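Local coordinates for putative diflavin flavoprotein A 3 (Nostoc sp., PDB 3FNI) that probably takes part, as the flavodoxin-like domain of a diiron flavoprotein, in passing electrons from NADH to oxygen to form water, at residues 19-24 and 130-135. Sequence-based numbering, arbitrary orientation.
Sequences DRLAQA and ENTYKL
The ring of Y133 lies between R20 and L21, and the three residues account for most of the 280 Å² buried here. R20 folds over the phenol end: its guanidinium plane is 35° from the ring plane, and NH2 comes within 3.5 Å of Y133 CE2. Y133 OH stands 3.3 Å off one guanidinium face, displaced from its centre. The bend at chi3 (65°) carries the guanidinium past the hydroxyl to the CE2 side. The approach of R20 NE to Y133 OH, at 3.5 Å, has too poor an angle for a hydrogen bond. L21 meets the ring through one methyl, with CD2 3.5 Å from Y133 CE1. In this flavodoxin-like fold, helix 18-31, which follows the first strand of the parallel sheet, here packs against the start of the C-terminal helix 130-152, the short segment axes being 9.0 Å apart and inclined at 45°. Nearer the backbone, A24 CB rests 3.5 Å from Y133 O. With an alanine at Y133, L21 CD2 is likely to lose its aromatic partner and the R20 guanidinium to be freer to turn. E130 offers R20 a second partner, but OE1 lies 4.0 Å from NH2, a long salt bridge.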
ATOM      1  N   ASP A  19      -1.513 -10.482   5.542  1.00 20.18           N
ATOM      2  CA  ASP A  19      -0.537 -11.279   4.829  1.00 15.63           C
ATOM      3  C   ASP A  19      -1.113 -11.818   3.512  1.00 21.28           C
ATOM      4  O   ASP A  19      -0.506 -11.669   2.454  1.00 13.40           O
ATOM      5  CB  ASP A  19      -0.064 -12.423   5.737  1.00 22.83           C
ATOM      6  CG  ASP A  19       0.928 -11.966   6.813  1.00 28.30           C
ATOM      7  OD1 ASP A  19       0.938 -10.771   7.186  1.00 29.06           O
ATOM      8  OD2 ASP A  19       1.696 -12.819   7.305  1.00 34.50           O
ATOM      9  N   ARG A  20      -2.295 -12.422   3.573  1.00 19.59           N
ATOM     10  CA  ARG A  20      -2.913 -12.975   2.372  1.00 19.51           C
ATOM     11  C   ARG A  20      -3.470 -11.888   1.451  1.00 18.51           C
ATOM     12  O   ARG A  20      -3.415 -12.014   0.227  1.00 22.76           O
ATOM     13  CB  ARG A  20      -4.012 -13.967   2.761  1.00 18.27           C
ATOM     14  CG  ARG A  20      -3.507 -15.133   3.617  1.00 23.62           C
ATOM     15  CD  ARG A  20      -4.631 -16.089   3.965  1.00 37.76           C
ATOM     16  NE  ARG A  20      -5.169 -16.751   2.779  1.00 40.67           N
ATOM     17  CZ  ARG A  20      -6.255 -17.518   2.772  1.00 49.02           C
ATOM     18  NH1 ARG A  20      -6.931 -17.722   3.896  1.00 45.36           N
ATOM     19  NH2 ARG A  20      -6.667 -18.081   1.641  1.00 46.35           N
ATOM     20  N   LEU A  21      -3.999 -10.820   2.035  1.00 17.43           N
ATOM     21  CA  LEU A  21      -4.543  -9.727   1.239  1.00 13.39           C
ATOM     22  C   LEU A  21      -3.433  -9.030   0.452  1.00 15.88           C
ATOM     23  O   LEU A  21      -3.584  -8.750  -0.746  1.00 13.29           O
ATOM     24  CB  LEU A  21      -5.268  -8.723   2.139  1.00 13.41           C
ATOM     25  CG  LEU A  21      -6.580  -9.240   2.730  1.00  8.37           C
ATOM     26  CD1 LEU A  21      -7.078  -8.273   3.766  1.00 15.14           C
ATOM     27  CD2 LEU A  21      -7.609  -9.437   1.635  1.00 10.83           C
ATOM     28  N   ALA A  22      -2.316  -8.764   1.125  1.00  5.59           N
ATOM     29  CA  ALA A  22      -1.178  -8.118   0.485  1.00 10.36           C
ATOM     30  C   ALA A  22      -0.556  -9.046  -0.555  1.00 15.05           C
ATOM     31  O   ALA A  22      -0.169  -8.602  -1.634  1.00 16.73           O
ATOM     32  CB  ALA A  22      -0.135  -7.722   1.525  1.00  9.42           C
ATOM     33  N   GLN A  23      -0.466 -10.333  -0.236  1.00  7.59           N
ATOM     34  CA  GLN A  23       0.114 -11.280  -1.171  1.00 12.01           C
ATOM     35  C   GLN A  23      -0.661 -11.340  -2.490  1.00 11.37           C
ATOM     36  O   GLN A  23      -0.065 -11.440  -3.561  1.00 17.57           O
ATOM     37  CB  GLN A  23       0.184 -12.677  -0.552  1.00 12.16           C
ATOM     38  CG  GLN A  23       0.868 -13.685  -1.455  1.00 11.55           C
ATOM     39  CD  GLN A  23       2.260 -13.228  -1.855  1.00 22.03           C
ATOM     40  OE1 GLN A  23       2.608 -13.211  -3.036  1.00 26.54           O
ATOM     41  NE2 GLN A  23       3.064 -12.852  -0.867  1.00 23.40           N
ATOM     42  N   ALA A  24      -1.985 -11.277  -2.408  1.00 16.73           N
ATOM     43  CA  ALA A  24      -2.837 -11.325  -3.589  1.00 18.72           C
ATOM     44  C   ALA A  24      -2.594 -10.092  -4.450  1.00 18.35           C
ATOM     45  O   ALA A  24      -2.453 -10.189  -5.668  1.00 17.74           O
ATOM     46  CB  ALA A  24      -4.313 -11.399  -3.168  1.00 20.38           C
ATOM     47  N   GLU A 130     -12.418 -16.239  -1.852  1.00 25.67           N
ATOM     48  CA  GLU A 130     -11.568 -16.232  -3.038  1.00 21.01           C
ATOM     49  C   GLU A 130     -11.976 -15.095  -3.973  1.00 12.67           C
ATOM     50  O   GLU A 130     -11.194 -14.683  -4.821  1.00 19.89           O
ATOM     51  CB  GLU A 130     -11.610 -17.588  -3.768  1.00 18.23           C
ATOM     52  CG  GLU A 130     -10.862 -18.706  -3.030  1.00 27.23           C
ATOM     53  CD  GLU A 130      -9.427 -18.317  -2.630  1.00 37.41           C
ATOM     54  OE1 GLU A 130      -8.981 -18.726  -1.528  1.00 22.17           O
ATOM     55  OE2 GLU A 130      -8.747 -17.609  -3.413  1.00 41.90           O
ATOM     56  N   ASN A 131     -13.193 -14.582  -3.814  1.00 15.34           N
ATOM     57  CA  ASN A 131     -13.665 -13.470  -4.647  1.00 16.06           C
ATOM     58  C   ASN A 131     -12.986 -12.200  -4.138  1.00 17.53           C
ATOM     59  O   ASN A 131     -12.770 -11.248  -4.884  1.00 23.28           O
ATOM     60  CB  ASN A 131     -15.183 -13.311  -4.524  1.00 25.81           C
ATOM     61  CG  ASN A 131     -15.946 -14.444  -5.169  1.00 25.87           C
ATOM     62  OD1 ASN A 131     -17.106 -14.690  -4.842  1.00 33.05           O
ATOM     63  ND2 ASN A 131     -15.305 -15.134  -6.105  1.00 38.75           N
ATOM     64  N   THR A 132     -12.679 -12.205  -2.844  1.00 13.84           N
ATOM     65  CA  THR A 132     -12.003 -11.108  -2.156  1.00 12.03           C
ATOM     66  C   THR A 132     -10.557 -11.027  -2.643  1.00 14.03           C
ATOM     67  O   THR A 132     -10.065  -9.968  -3.031  1.00 11.30           O
ATOM     68  CB  THR A 132     -11.983 -11.368  -0.634  1.00 12.30           C
ATOM     69  OG1 THR A 132     -13.323 -11.348  -0.137  1.00 19.35           O
ATOM     70  CG2 THR A 132     -11.145 -10.327   0.097  1.00 16.09           C
ATOM     71  N   TYR A 133      -9.885 -12.170  -2.626  1.00 14.81           N
ATOM     72  CA  TYR A 133      -8.502 -12.232  -3.050  1.00 15.30           C
ATOM     73  C   TYR A 133      -8.343 -12.033  -4.538  1.00 13.18           C
ATOM     74  O   TYR A 133      -7.290 -11.596  -4.991  1.00 11.70           O
ATOM     75  CB  TYR A 133      -7.887 -13.562  -2.640  1.00 11.56           C
ATOM     76  CG  TYR A 133      -7.815 -13.732  -1.149  1.00 22.57           C
ATOM     77  CD1 TYR A 133      -7.269 -12.730  -0.340  1.00  9.89           C
ATOM     78  CD2 TYR A 133      -8.280 -14.897  -0.539  1.00 18.82           C
ATOM     79  CE1 TYR A 133      -7.188 -12.888   1.036  1.00 13.46           C
ATOM     80  CE2 TYR A 133      -8.203 -15.065   0.834  1.00 11.83           C
ATOM     81  CZ  TYR A 133      -7.658 -14.062   1.615  1.00 21.34           C
ATOM     82  OH  TYR A 133      -7.578 -14.238   2.977  1.00 20.03           O
ATOM     83  N   LYS A 134      -9.387 -12.361  -5.294  1.00 13.25           N
ATOM     84  CA  LYS A 134      -9.355 -12.200  -6.740  1.00 15.74           C
ATOM     85  C   LYS A 134      -9.469 -10.712  -7.036  1.00 18.56           C
ATOM     86  O   LYS A 134      -8.945 -10.224  -8.029  1.00 20.00           O
ATOM     87  CB  LYS A 134     -10.521 -12.944  -7.393  1.00 21.92           C
ATOM     88  CG  LYS A 134     -10.511 -12.877  -8.913  1.00 24.99           C
ATOM     89  CD  LYS A 134     -11.829 -13.353  -9.531  1.00 43.48           C
ATOM     90  CE  LYS A 134     -12.207 -14.770  -9.094  1.00 50.68           C
ATOM     91  NZ  LYS A 134     -11.204 -15.821  -9.478  1.00 51.77           N
ATOM     92  N   LEU A 135     -10.168 -10.000  -6.159  1.00 22.62           N
ATOM     93  CA  LEU A 135     -10.355  -8.567  -6.298  1.00 24.15           C
ATOM     94  C   LEU A 135      -9.022  -7.867  -6.026  1.00 26.35           C
ATOM     95  O   LEU A 135      -8.626  -6.970  -6.768  1.00 16.02           O
ATOM     96  CB  LEU A 135     -11.415  -8.086  -5.306  1.00 33.07           C
ATOM     97  CG  LEU A 135     -11.730  -6.588  -5.269  1.00 44.15           C
ATOM     98  CD1 LEU A 135     -12.382  -6.154  -6.581  1.00 44.28           C
ATOM     99  CD2 LEU A 135     -12.660  -6.297  -4.096  1.00 48.35           C
TER